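Local atomic coordinates of acetyltransferase, GNAT family (Listeria monocytogenes str. 4b, PDB entry 2OH1), a protein that probably transfers an acyl group, as a GNAT-family member most likely acetyl from acetyl-coenzyme A, to an amine or other acceptor group. Residues 22-27 / 56-61; 123-128 / 153-158. All blocks are in the same frame, centred on the assembly; numbering follows the deposited sequence. Where two conformers were deposited one is given.

Interaction 1: 22-27 / 56-61; sequences TDRLKI and HNIEQR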
ATOM      1  N   THR A  22     -15.541  12.348  -4.435  1.00 12.78           N
ATOM      2  CA  THR A  22     -16.651  11.536  -4.867  1.00 13.64           C
ATOM      3  C   THR A  22     -16.367  10.041  -4.862  1.00 15.29           C
ATOM      4  O   THR A  22     -17.262   9.253  -5.019  1.00 17.48           O
ATOM      5  CB  THR A  22     -17.100  11.991  -6.275  1.00 16.24           C
ATOM      6  OG1 THR A  22     -15.958  12.086  -7.119  1.00 14.18           O
ATOM      7  CG2 THR A  22     -17.879  13.332  -6.211  1.00 13.40           C
ATOM      8  N   ASP A  23     -15.113   9.649  -4.676  1.00 13.74           N
ATOM      9  CA  ASP A  23     -14.729   8.233  -4.557  1.00 14.41           C
ATOM     10  C   ASP A  23     -14.895   7.652  -3.190  1.00 16.35           C
ATOM     11  O   ASP A  23     -14.684   6.438  -3.007  1.00 17.13           O
ATOM     12  CB  ASP A  23     -13.303   8.043  -5.036  1.00 14.11           C
ATOM     13  CG  ASP A  23     -13.119   8.411  -6.497  1.00 15.07           C
ATOM     14  OD1 ASP A  23     -13.861   7.917  -7.366  1.00 15.48           O
ATOM     15  OD2 ASP A  23     -12.195   9.181  -6.813  1.00 14.43           O
ATOM     16  N   ARG A  24     -15.193   8.499  -2.196  1.00 15.46           N
ATOM     17  CA  ARG A  24     -15.208   8.070  -0.800  1.00 18.77           C
ATOM     18  C   ARG A  24     -16.058   6.862  -0.534  1.00 18.84           C
ATOM     19  O   ARG A  24     -15.627   5.908   0.100  1.00 17.06           O
ATOM     20  CB  ARG A  24     -15.627   9.197   0.154  1.00 20.09           C
ATOM     21  CG  ARG A  24     -15.647   8.710   1.610  1.00 20.21           C
ATOM     22  CD  ARG A  24     -15.887   9.830   2.601  1.00 23.32           C
ATOM     23  NE  ARG A  24     -17.047  10.581   2.183  1.00 25.34           N
ATOM     24  CZ  ARG A  24     -18.311  10.206   2.400  1.00 30.71           C
ATOM     25  NH1 ARG A  24     -18.613   9.097   3.078  1.00 33.38           N
ATOM     26  NH2 ARG A  24     -19.288  10.955   1.904  1.00 37.55           N
ATOM     27  N   LEU A  25     -17.271   6.889  -1.007  1.00 18.79           N
ATOM     28  CA  LEU A  25     -18.238   5.839  -0.606  1.00 22.03           C
ATOM     29  C   LEU A  25     -17.800   4.515  -1.195  1.00 21.23           C
ATOM     30  O   LEU A  25     -17.863   3.465  -0.523  1.00 21.47           O
ATOM     31  CB  LEU A  25     -19.680   6.201  -0.989  1.00 22.66           C
ATOM     32  CG  LEU A  25     -20.330   7.168  -0.004  1.00 29.84           C
ATOM     33  CD1 LEU A  25     -21.774   7.455  -0.443  1.00 33.88           C
ATOM     34  CD2 LEU A  25     -20.312   6.658   1.431  1.00 31.98           C
ATOM     35  N   LYS A  26     -17.238   4.528  -2.388  1.00 19.59           N
ATOM     36  CA  LYS A  26     -16.724   3.348  -3.008  1.00 19.37           C
ATOM     37  C   LYS A  26     -15.465   2.767  -2.332  1.00 21.56           C
ATOM     38  O   LYS A  26     -15.319   1.546  -2.221  1.00 22.07           O
ATOM     39  CB  LYS A  26     -16.380   3.674  -4.433  1.00 25.10           C
ATOM     40  CG  LYS A  26     -15.953   2.499  -5.246  1.00 31.66           C
ATOM     41  CD  LYS A  26     -16.351   2.674  -6.743  1.00 36.37           C
ATOM     42  CE  LYS A  26     -16.174   1.371  -7.592  1.00 38.22           C
ATOM     43  NZ  LYS A  26     -16.088   1.681  -9.097  1.00 36.30           N
ATOM     44  N   ILE A  27     -14.546   3.632  -1.897  1.00 17.82           N
ATOM     45  CA  ILE A  27     -13.419   3.192  -1.110  1.00 18.10           C
ATOM     46  C   ILE A  27     -13.864   2.593   0.226  1.00 18.20           C
ATOM     47  O   ILE A  27     -13.330   1.569   0.639  1.00 20.69           O
ATOM     48  CB  ILE A  27     -12.443   4.356  -0.834  1.00 16.70           C
ATOM     49  CG1 ILE A  27     -11.935   4.896  -2.191  1.00 17.71           C
ATOM     50  CG2 ILE A  27     -11.320   3.882   0.107  1.00 17.48           C
ATOM     51  CD1 ILE A  27     -11.313   6.306  -2.140  1.00 18.97           C
ATOM     52  N   HIS A  56     -11.835   5.916   9.214  1.00 15.48           N
ATOM     53  CA  HIS A  56     -12.117   7.060  10.089  1.00 15.47           C
ATOM     54  C   HIS A  56     -11.517   8.371   9.557  1.00 15.86           C
ATOM     55  O   HIS A  56     -12.004   9.427   9.911  1.00 17.12           O
ATOM     56  CB  HIS A  56     -11.640   6.780  11.490  1.00 16.40           C
ATOM     57  CG  HIS A  56     -12.398   5.667  12.124  1.00 15.77           C
ATOM     58  ND1 HIS A  56     -13.705   5.827  12.545  1.00 16.24           N
ATOM     59  CD2 HIS A  56     -12.091   4.361  12.306  1.00 19.28           C
ATOM     60  CE1 HIS A  56     -14.131   4.680  13.042  1.00 18.44           C
ATOM     61  NE2 HIS A  56     -13.177   3.771  12.907  1.00 17.64           N
ATOM     62  N   ASN A  57     -10.456   8.265   8.733  1.00 14.58           N
ATOM     63  CA  ASN A  57      -9.751   9.439   8.240  1.00 15.19           C
ATOM     64  C   ASN A  57      -9.665   9.441   6.721  1.00 15.32           C
ATOM     65  O   ASN A  57      -8.777  10.115   6.148  1.00 14.65           O
ATOM     66  CB  ASN A  57      -8.327   9.417   8.806  1.00 18.40           C
ATOM     67  CG  ASN A  57      -8.330   9.343  10.314  1.00 16.29           C
ATOM     68  OD1 ASN A  57      -8.704  10.339  10.972  1.00 18.91           O
ATOM     69  ND2 ASN A  57      -8.006   8.161  10.862  1.00 16.58           N
ATOM     70  N   ILE A  58     -10.590   8.746   6.068  1.00 15.93           N
ATOM     71  CA  ILE A  58     -10.521   8.648   4.620  1.00 16.74           C
ATOM     72  C   ILE A  58     -10.561  10.001   3.910  1.00 13.96           C
ATOM     73  O   ILE A  58      -9.877  10.192   2.881  1.00 15.71           O
ATOM     74  CB  ILE A  58     -11.609   7.694   4.097  1.00 18.37           C
ATOM     75  CG1 ILE A  58     -11.366   7.354   2.624  1.00 19.40           C
ATOM     76  CG2 ILE A  58     -12.975   8.229   4.447  1.00 17.70           C
ATOM     77  CD1 ILE A  58      -9.972   6.744   2.302  1.00 25.28           C
ATOM     78  N   GLU A  59     -11.284  10.975   4.459  1.00 14.19           N
ATOM     79  CA  GLU A  59     -11.373  12.292   3.777  1.00 16.62           C
ATOM     80  C   GLU A  59     -10.005  12.955   3.760  1.00 15.45           C
ATOM     81  O   GLU A  59      -9.628  13.586   2.756  1.00 15.91           O
ATOM     82  CB  GLU A  59     -12.454  13.164   4.389  1.00 19.80           C
ATOM     83  CG  GLU A  59     -13.840  12.553   4.171  1.00 20.10           C
ATOM     84  CD  GLU A  59     -15.006  13.404   4.634  1.00 32.76           C
ATOM     85  OE1 GLU A  59     -15.005  14.626   4.345  1.00 42.47           O
ATOM     86  OE2 GLU A  59     -15.959  12.824   5.240  1.00 42.99           O
ATOM     87  N   GLN A  60      -9.255  12.831   4.841  0.50 14.02           N
ATOM     88  CA  GLN A  60      -7.948  13.458   4.877  0.50 14.95           C
ATOM     89  C   GLN A  60      -6.944  12.656   4.044  0.50 13.96           C
ATOM     90  O   GLN A  60      -6.053  13.232   3.407  0.50 15.26           O
ATOM     91  CB  GLN A  60      -7.466  13.624   6.323  0.50 14.52           C
ATOM     92  CG  GLN A  60      -6.179  14.388   6.450  0.50 18.17           C
ATOM     93  CD  GLN A  60      -6.361  15.896   6.220  0.50 16.92           C
ATOM     94  OE1 GLN A  60      -7.479  16.395   6.055  0.50 29.39           O
ATOM     95  NE2 GLN A  60      -5.245  16.620   6.204  0.50 36.66           N
ATOM     96  N   ARG A  61      -7.097  11.347   3.998  1.00 14.46           N
ATOM     97  CA  ARG A  61      -6.282  10.560   3.020  1.00 14.71           C
ATOM     98  C   ARG A  61      -6.499  11.062   1.573  1.00 15.37           C
ATOM     99  O   ARG A  61      -5.546  11.306   0.830  1.00 16.08           O
ATOM    100  CB  ARG A  61      -6.582   9.082   3.050  1.00 16.17           C
ATOM    101  CG  ARG A  61      -6.320   8.423   4.359  1.00 15.23           C
ATOM    102  CD  ARG A  61      -4.833   8.081   4.595  1.00 19.21           C
ATOM    103  NE  ARG A  61      -4.106   9.205   5.061  1.00 20.68           N
ATOM    104  CZ  ARG A  61      -4.209   9.763   6.261  1.00 19.05           C
ATOM    105  NH1 ARG A  61      -5.022   9.248   7.197  1.00 20.32           N
ATOM    106  NH2 ARG A  61      -3.472  10.827   6.551  1.00 21.39           N
TER
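R24 and I27, near the start of helix 24-40, meet I58 and E59 in the first turn of helix 58-63. In the GNAT fold this is packing of helix against helix in the N-terminal half, on one face of the central mixed sheet. The backbones stay well apart, R24 and I58 being the nearest pair with CA atoms 7.2 Å from each other, and side chains span the gap.

D23, just ahead, turns to the sheet instead: its carboxylate forms a salt bridge with R17 and its side chain touches L69, while its carbonyl oxygen accepts a hydrogen bond from I27 N.

R24 reaches across with the aliphatic part of its chain. With CG anti to the backbone N (chi1 179°), the methylenes run out toward helix 58-63, and CD comes to rest 3.8 Å from the branch methyl CG2 of I58. The same CD lies 3.8 Å from CG of E59, so one methylene touches two consecutive residues. A bend at chi3 (51°) then turns the guanidinium aside from this line. OE2 of E59 lies 3.9 Å from R24 NE, well out of the guanidinium plane, although the guanidinium and carboxylate planes are only 34° apart. The salt bridge is long and one of charges alone, with no N-H directed at the oxygen. Its strength is therefore probably modest.

One turn further on, I27 supplies the buried side of the contact. Its CG2 methyl meets the end of the I58 chain, and both isoleucines also touch V67 of strand 67-71, which closes the apolar cluster from the sheet side. I58 thus divides its two methyls between the partners: CG2 goes to R24, whereas CD1 lies 3.9 Å from CG2 of I27.

Interaction 2: 123-128 / 153-158; sequences QMIYFA and QMYVRY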
ATOM      1  N   GLN A 123       2.684  -3.530  -9.597  1.00 14.38           N
ATOM      2  CA  GLN A 123       2.524  -2.333 -10.384  1.00 14.03           C
ATOM      3  C   GLN A 123       1.964  -1.180  -9.547  1.00 16.79           C
ATOM      4  O   GLN A 123       2.253  -0.013  -9.832  1.00 16.69           O
ATOM      5  CB  GLN A 123       1.623  -2.561 -11.606  1.00 17.33           C
ATOM      6  CG  GLN A 123       2.051  -3.687 -12.522  1.00 20.48           C
ATOM      7  CD  GLN A 123       3.524  -3.610 -12.896  1.00 24.51           C
ATOM      8  OE1 GLN A 123       4.025  -2.547 -13.223  1.00 29.87           O
ATOM      9  NE2 GLN A 123       4.221  -4.742 -12.816  1.00 29.30           N
HETATM   10  N   MSE A 124       1.117  -1.489  -8.555  1.00 14.49           N
HETATM   11  CA  MSE A 124       0.634  -0.466  -7.628  1.00 14.17           C
HETATM   12  C   MSE A 124       1.815   0.152  -6.861  1.00 15.44           C
HETATM   13  O   MSE A 124       1.975   1.366  -6.778  1.00 16.30           O
HETATM   14  CB  MSE A 124      -0.414  -1.036  -6.692  1.00 15.87           C
HETATM   15  CG  MSE A 124      -1.603  -1.462  -7.480  1.00 15.74           C
HETATM   16 SE   MSE A 124      -2.903  -2.582  -6.621  0.75 15.85          SE
HETATM   17  CE  MSE A 124      -3.313  -1.305  -5.433  1.00 14.60           C
ATOM     18  N   ILE A 125       2.686  -0.712  -6.327  1.00 14.22           N
ATOM     19  CA  ILE A 125       3.864  -0.216  -5.616  1.00 15.86           C
ATOM     20  C   ILE A 125       4.790   0.546  -6.590  1.00 16.92           C
ATOM     21  O   ILE A 125       5.310   1.604  -6.225  1.00 18.51           O
ATOM     22  CB  ILE A 125       4.595  -1.383  -4.990  1.00 17.17           C
ATOM     23  CG1 ILE A 125       3.726  -1.999  -3.896  1.00 18.86           C
ATOM     24  CG2 ILE A 125       6.016  -0.946  -4.431  1.00 19.54           C
ATOM     25  CD1 ILE A 125       4.247  -3.278  -3.349  1.00 20.06           C
ATOM     26  N   TYR A 126       4.991   0.063  -7.802  1.00 17.69           N
ATOM     27  CA  TYR A 126       5.791   0.750  -8.808  1.00 19.38           C
ATOM     28  C   TYR A 126       5.291   2.175  -9.059  1.00 18.80           C
ATOM     29  O   TYR A 126       6.079   3.125  -9.280  1.00 18.48           O
ATOM     30  CB  TYR A 126       5.781  -0.040 -10.100  1.00 21.80           C
ATOM     31  CG  TYR A 126       6.655   0.575 -11.172  1.00 31.48           C
ATOM     32  CD1 TYR A 126       8.038   0.671 -11.004  1.00 39.35           C
ATOM     33  CD2 TYR A 126       6.098   1.070 -12.357  1.00 41.16           C
ATOM     34  CE1 TYR A 126       8.847   1.232 -11.985  1.00 40.96           C
ATOM     35  CE2 TYR A 126       6.899   1.628 -13.348  1.00 45.51           C
ATOM     36  CZ  TYR A 126       8.270   1.709 -13.151  1.00 41.24           C
ATOM     37  OH  TYR A 126       9.076   2.283 -14.128  1.00 53.46           O
ATOM     38  N   PHE A 127       3.970   2.358  -9.053  1.00 15.92           N
ATOM     39  CA  PHE A 127       3.419   3.693  -9.187  1.00 16.01           C
ATOM     40  C   PHE A 127       3.869   4.623  -8.010  1.00 19.51           C
ATOM     41  O   PHE A 127       4.221   5.781  -8.219  1.00 19.61           O
ATOM     42  CB  PHE A 127       1.878   3.615  -9.330  1.00 18.22           C
ATOM     43  CG  PHE A 127       1.226   4.915  -9.357  1.00 17.97           C
ATOM     44  CD1 PHE A 127       1.184   5.653 -10.532  1.00 20.77           C
ATOM     45  CD2 PHE A 127       0.705   5.464  -8.200  1.00 20.80           C
ATOM     46  CE1 PHE A 127       0.573   6.913 -10.539  1.00 23.48           C
ATOM     47  CE2 PHE A 127       0.082   6.691  -8.206  1.00 21.04           C
ATOM     48  CZ  PHE A 127       0.017   7.424  -9.353  1.00 20.95           C
ATOM     49  N   ALA A 128       3.870   4.085  -6.796  1.00 17.23           N
ATOM     50  CA  ALA A 128       4.327   4.827  -5.610  1.00 18.96           C
ATOM     51  C   ALA A 128       5.822   5.206  -5.792  1.00 18.81           C
ATOM     52  O   ALA A 128       6.229   6.312  -5.406  1.00 17.90           O
ATOM     53  CB  ALA A 128       4.086   4.020  -4.300  1.00 19.78           C
ATOM     54  N   GLN A 153       7.945 -12.812   1.423  1.00 15.22           N
ATOM     55  CA  GLN A 153       8.592 -13.242   0.158  1.00 15.30           C
ATOM     56  C   GLN A 153       8.274 -12.263  -0.973  1.00 14.25           C
ATOM     57  O   GLN A 153       9.132 -11.935  -1.790  1.00 16.80           O
ATOM     58  CB  GLN A 153       8.178 -14.641  -0.283  1.00 17.86           C
ATOM     59  CG  GLN A 153       8.772 -15.722   0.498  1.00 23.57           C
ATOM     60  CD  GLN A 153       8.149 -17.105   0.213  1.00 27.41           C
ATOM     61  OE1 GLN A 153       6.927 -17.287   0.268  1.00 39.36           O
ATOM     62  NE2 GLN A 153       8.999 -18.085  -0.008  1.00 35.24           N
HETATM   63  N   MSE A 154       7.021 -11.797  -0.986  1.00 16.06           N
HETATM   64  CA  MSE A 154       6.555 -10.917  -2.046  1.00 17.75           C
HETATM   65  C   MSE A 154       7.322  -9.607  -2.023  1.00 16.09           C
HETATM   66  O   MSE A 154       7.830  -9.129  -3.013  1.00 16.04           O
HETATM   67  CB  MSE A 154       5.054 -10.696  -1.902  1.00 18.97           C
HETATM   68  CG  MSE A 154       4.518  -9.893  -3.041  1.00 16.80           C
HETATM   69 SE   MSE A 154       2.682  -9.281  -2.823  0.75 23.00          SE
HETATM   70  CE  MSE A 154       3.137  -7.745  -1.796  1.00 30.63           C
ATOM     71  N   TYR A 155       7.427  -9.000  -0.851  1.00 15.24           N
ATOM     72  CA  TYR A 155       8.152  -7.747  -0.787  1.00 17.87           C
ATOM     73  C   TYR A 155       9.615  -7.880  -1.238  1.00 15.39           C
ATOM     74  O   TYR A 155      10.161  -7.020  -1.901  1.00 14.64           O
ATOM     75  CB  TYR A 155       8.063  -7.138   0.620  1.00 17.72           C
ATOM     76  CG  TYR A 155       6.648  -6.743   1.001  1.00 19.04           C
ATOM     77  CD1 TYR A 155       5.877  -5.974   0.140  1.00 22.14           C
ATOM     78  CD2 TYR A 155       6.111  -7.084   2.217  1.00 23.30           C
ATOM     79  CE1 TYR A 155       4.592  -5.551   0.505  1.00 20.50           C
ATOM     80  CE2 TYR A 155       4.843  -6.700   2.575  1.00 26.14           C
ATOM     81  CZ  TYR A 155       4.094  -5.919   1.727  1.00 21.24           C
ATOM     82  OH  TYR A 155       2.825  -5.514   2.154  1.00 24.72           O
ATOM     83  N   VAL A 156      10.257  -8.966  -0.836  1.00 14.58           N
ATOM     84  CA  VAL A 156      11.633  -9.191  -1.290  1.00 15.04           C
ATOM     85  C   VAL A 156      11.682  -9.352  -2.820  1.00 14.73           C
ATOM     86  O   VAL A 156      12.525  -8.782  -3.501  1.00 16.55           O
ATOM     87  CB  VAL A 156      12.243 -10.397  -0.544  1.00 16.75           C
ATOM     88  CG1 VAL A 156      13.645 -10.807  -1.157  1.00 18.25           C
ATOM     89  CG2 VAL A 156      12.242 -10.107   0.967  1.00 17.95           C
ATOM     90  N   ARG A 157      10.767 -10.135  -3.354  1.00 16.90           N
ATOM     91  CA  ARG A 157      10.671 -10.379  -4.798  1.00 19.12           C
ATOM     92  C   ARG A 157      10.463  -9.065  -5.551  1.00 19.43           C
ATOM     93  O   ARG A 157      11.009  -8.883  -6.643  1.00 20.66           O
ATOM     94  CB  ARG A 157       9.510 -11.310  -5.070  1.00 21.59           C
ATOM     95  CG  ARG A 157       9.485 -11.842  -6.457  1.00 31.66           C
ATOM     96  CD  ARG A 157       8.605 -13.063  -6.530  1.00 36.90           C
ATOM     97  NE  ARG A 157       7.210 -12.710  -6.316  1.00 38.98           N
ATOM     98  CZ  ARG A 157       6.463 -13.129  -5.293  1.00 36.74           C
ATOM     99  NH1 ARG A 157       6.949 -13.940  -4.364  1.00 29.63           N
ATOM    100  NH2 ARG A 157       5.195 -12.742  -5.220  1.00 40.84           N
ATOM    101  N   TYR A 158       9.710  -8.152  -4.955  1.00 18.69           N
ATOM    102  CA  TYR A 158       9.472  -6.825  -5.534  1.00 19.05           C
ATOM    103  C   TYR A 158      10.621  -5.828  -5.348  1.00 19.42           C
ATOM    104  O   TYR A 158      10.498  -4.663  -5.720  1.00 21.76           O
ATOM    105  CB  TYR A 158       8.192  -6.210  -4.971  1.00 19.88           C
ATOM    106  CG  TYR A 158       6.865  -6.877  -5.324  1.00 18.61           C
ATOM    107  CD1 TYR A 158       6.737  -7.940  -6.229  1.00 21.28           C
ATOM    108  CD2 TYR A 158       5.685  -6.325  -4.804  1.00 21.91           C
ATOM    109  CE1 TYR A 158       5.466  -8.483  -6.520  1.00 21.78           C
ATOM    110  CE2 TYR A 158       4.460  -6.849  -5.093  1.00 25.99           C
ATOM    111  CZ  TYR A 158       4.346  -7.908  -5.942  1.00 19.58           C
ATOM    112  OH  TYR A 158       3.096  -8.406  -6.243  1.00 26.80           O
TER
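The CD1 methyl of I125 points into the angle between two tyrosine rings, Y158 and Y155, where helix 120-134 packs beside the C-terminal end of helix 149-157. Both helices belong to the GNAT core, with strand 139-145 between them in the chain. In GNAT enzymes the loop leading into the helix that corresponds to 120-134, with the start of that helix, typically holds the acetyl-CoA pyrophosphate, so the contact probably lies beside the cofactor site. It is buried and wholly apolar, with no hydrogen bond across it.

Y158 makes the closer approach. Its CD2 lies 3.7 Å from I125 CD1, and the neighbouring ring atom CE2 is 4.0 Å from the same methyl, so CD1 meets one side of the ring at its edge, near the ring plane, not over a face. The two side chains cross at about a right angle. Y155 is a looser neighbour: its CE1 is 4.5 Å from I125 CD1, and the methyl again sits by the ring edge. I125 extends its CG1 branch, chi2 171°, which carries CD1 out to the rings.

Further out, I125 also packs on L106 of strand 103-111, and Y155 on L142 and C144 of strand 139-145, which join the contact to the sheet. The Y158 hydroxyl is hydrogen-bonded to S121, in the first turn of helix 120-134, and this tie should restrict swinging of the ring. Selenomethionine M154 also lies against one face of the Y158 ring, with CG 3.5 Å above the ring plane and displaced toward the rim.

Interactions 1 and 2 are separate contacts in one GNAT fold: their centres are 24 Å apart, their nearest atoms about 11 Å, on opposite sides of the chain's centre. Interaction 1 is the more peripheral, centred about 15 Å from the centre of the chain against 9 Å for interaction 2, and it mixes apolar and charged groups. The central sheet links them indirectly, through strand 67-71 at one and strands 103-111 and 139-145 at the other. A 1,2-ethanediol about 4 Å from the Y158 side chain and an unknown ligand about 5 Å from it, probably from the crystallisation liquor, are consistent with a pocket there, possibly part of the acetyl-CoA site; interaction 1 lies away from it.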